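Local structure of transcriptional regulator (Vibrio vulnificus, 4IVN) at residues 48-52 with 53-57. The protein probably binds DNA as a transcriptional repressor of the nan operon for sialic acid catabolism, and binds N-acetylmannosamine 6-phosphate in its sugar-binding domain. Numbering follows the deposited sequence.
Sequences TQTSE and ATVVR
S51 and the residues that follow it, A53 to V55, meet where the chain turns out of a loop into helix 52-61, with S51 at the N-cap. Just upstream, Q49 breaks from helix 41-48 with positive phi (52°), closing that helix in a Schellman motif. The first turn of the new helix is loosely bonded: the S51 carbonyl O is approached by T54 N and, at 3.4 Å, by V55 N, both weak hydrogen bonds. One step on the pattern tightens, V56 N reaching E52 O at 3.0 Å in a nearly straight bond of 165°.

Among the side chains, S51 OG and T54 OG1 are hydrogen-bonded hydroxyl to hydroxyl, 2.9 Å apart. With chi1 at 59°, the S51 side chain also brings OG within 3.1 Å of T54 N. T54 OG1 has a second, weak hydrogen bond from K21 of helix 20-36. T50 and T54 cross at about a right angle, T50 CB resting 4.0 Å from T54 CB. V55 CG2 sits 3.5 Å from S51 O and also touches T50 OG1. That T50 hydroxyl donates to T48 OG1 over 2.9 Å, and T48 OG1 is in turn bonded to the carbonyls of L44 and A45, which ties the loop back to the preceding helix.

Helices 41-48 and 52-61, joined by this tight turn, fit the helix-turn-helix of an RpiR-type DNA-binding domain. Chemically, two separate hydroxyl pairs serve the turn: S51 with T54 adds a side-chain link at the start of helix 52-61, just where the backbone bonds to S51 O are weak, while T50 with T48 fastens the loop to the end of helix 41-48.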
ATOM      1  N   THR A  48      26.023  12.940 -17.518  1.00 43.99           N
ATOM      2  CA  THR A  48      26.616  13.665 -18.616  1.00 46.99           C
ATOM      3  C   THR A  48      27.745  14.603 -18.150  1.00 45.39           C
ATOM      4  O   THR A  48      28.401  15.241 -18.991  1.00 45.99           O
ATOM      5  CB  THR A  48      25.574  14.535 -19.329  1.00 42.76           C
ATOM      6  OG1 THR A  48      24.987  15.416 -18.368  1.00 39.24           O
ATOM      7  CG2 THR A  48      24.529  13.657 -20.096  1.00 42.62           C
ATOM      8  N   GLN A  49      27.953  14.681 -16.836  1.00 48.72           N
ATOM      9  CA  GLN A  49      28.871  15.658 -16.220  1.00 53.62           C
ATOM     10  C   GLN A  49      28.596  17.106 -16.689  1.00 52.27           C
ATOM     11  O   GLN A  49      29.516  17.827 -17.111  1.00 54.02           O
ATOM     12  CB  GLN A  49      30.326  15.304 -16.551  1.00 58.34           C
ATOM     13  CG  GLN A  49      30.940  14.114 -15.811  1.00 70.89           C
ATOM     14  CD  GLN A  49      32.201  13.639 -16.532  1.00 80.36           C
ATOM     15  OE1 GLN A  49      32.119  12.991 -17.579  1.00 89.83           O
ATOM     16  NE2 GLN A  49      33.372  13.986 -15.999  1.00 88.39           N
ATOM     17  N   THR A  50      27.341  17.541 -16.624  1.00 45.32           N
ATOM     18  CA  THR A  50      26.958  18.902 -16.995  1.00 43.84           C
ATOM     19  C   THR A  50      26.104  19.392 -15.830  1.00 46.84           C
ATOM     20  O   THR A  50      25.688  18.600 -14.986  1.00 57.26           O
ATOM     21  CB  THR A  50      26.221  18.943 -18.387  1.00 45.44           C
ATOM     22  OG1 THR A  50      24.925  18.300 -18.313  1.00 46.98           O
ATOM     23  CG2 THR A  50      27.014  18.214 -19.462  1.00 44.81           C
ATOM     24  N   SER A  51      25.792  20.664 -15.760  1.00 51.12           N
ATOM     25  CA  SER A  51      24.886  21.122 -14.707  1.00 51.23           C
ATOM     26  C   SER A  51      23.415  20.741 -15.023  1.00 51.03           C
ATOM     27  O   SER A  51      23.065  20.370 -16.144  1.00 44.63           O
ATOM     28  CB  SER A  51      24.996  22.605 -14.605  1.00 50.13           C
ATOM     29  OG  SER A  51      24.639  23.096 -15.863  1.00 53.50           O
ATOM     30  N   GLU A  52      22.545  20.867 -14.035  1.00 46.44           N
ATOM     31  CA  GLU A  52      21.142  20.749 -14.319  1.00 45.04           C
ATOM     32  C   GLU A  52      20.684  21.911 -15.179  1.00 42.54           C
ATOM     33  O   GLU A  52      19.738  21.781 -15.943  1.00 44.75           O
ATOM     34  CB  GLU A  52      20.340  20.717 -13.032  1.00 45.10           C
ATOM     35  CG  GLU A  52      20.761  19.604 -12.110  1.00 50.45           C
ATOM     36  CD  GLU A  52      19.844  19.480 -10.897  1.00 54.72           C
ATOM     37  OE1 GLU A  52      18.805  20.185 -10.839  1.00 53.04           O
ATOM     38  OE2 GLU A  52      20.162  18.648 -10.019  1.00 58.16           O
ATOM     39  N   ALA A  53      21.336  23.045 -15.053  1.00 41.68           N
ATOM     40  CA  ALA A  53      20.982  24.194 -15.953  1.00 50.52           C
ATOM     41  C   ALA A  53      21.171  23.873 -17.458  1.00 46.94           C
ATOM     42  O   ALA A  53      20.432  24.357 -18.332  1.00 44.76           O
ATOM     43  CB  ALA A  53      21.798  25.425 -15.599  1.00 48.28           C
ATOM     44  N   THR A  54      22.230  23.119 -17.744  1.00 48.56           N
ATOM     45  CA  THR A  54      22.548  22.735 -19.124  1.00 47.18           C
ATOM     46  C   THR A  54      21.424  21.814 -19.655  1.00 45.63           C
ATOM     47  O   THR A  54      20.902  22.022 -20.752  1.00 42.99           O
ATOM     48  CB  THR A  54      23.920  22.050 -19.237  1.00 48.29           C
ATOM     49  OG1 THR A  54      24.940  22.899 -18.717  1.00 54.69           O
ATOM     50  CG2 THR A  54      24.245  21.753 -20.719  1.00 46.86           C
ATOM     51  N   VAL A  55      21.017  20.852 -18.828  1.00 39.75           N
ATOM     52  CA  VAL A  55      19.996  19.881 -19.222  1.00 41.43           C
ATOM     53  C   VAL A  55      18.699  20.639 -19.489  1.00 40.01           C
ATOM     54  O   VAL A  55      18.046  20.403 -20.506  1.00 40.78           O
ATOM     55  CB  VAL A  55      19.808  18.829 -18.090  1.00 41.50           C
ATOM     56  CG1 VAL A  55      18.699  17.839 -18.403  1.00 39.61           C
ATOM     57  CG2 VAL A  55      21.110  18.077 -17.836  1.00 46.94           C
ATOM     58  N   VAL A  56      18.357  21.569 -18.574  1.00 39.35           N
ATOM     59  CA  VAL A  56      17.147  22.365 -18.715  1.00 41.03           C
ATOM     60  C   VAL A  56      17.197  23.177 -20.015  1.00 42.41           C
ATOM     61  O   VAL A  56      16.210  23.210 -20.774  1.00 41.25           O
ATOM     62  CB  VAL A  56      16.920  23.328 -17.510  1.00 43.27           C
ATOM     63  CG1 VAL A  56      15.737  24.208 -17.776  1.00 41.87           C
ATOM     64  CG2 VAL A  56      16.674  22.579 -16.187  1.00 42.91           C
ATOM     65  N   ARG A  57      18.349  23.815 -20.284  1.00 42.94           N
ATOM     66  CA  ARG A  57      18.477  24.617 -21.477  1.00 45.14           C
ATOM     67  C   ARG A  57      18.274  23.771 -22.718  1.00 39.67           C
ATOM     68  O   ARG A  57      17.562  24.185 -23.636  1.00 43.90           O
ATOM     69  CB  ARG A  57      19.810  25.409 -21.514  1.00 49.08           C
ATOM     70  CG  ARG A  57      19.782  26.611 -22.451  1.00 58.34           C
ATOM     71  CD  ARG A  57      21.111  27.379 -22.453  1.00 72.05           C
ATOM     72  NE  ARG A  57      22.039  26.808 -21.472  1.00 81.97           N
ATOM     73  CZ  ARG A  57      23.336  26.583 -21.680  1.00 83.53           C
ATOM     74  NH1 ARG A  57      23.894  26.914 -22.846  1.00 86.02           N
ATOM     75  NH2 ARG A  57      24.073  26.029 -20.709  1.00 78.00           N
TER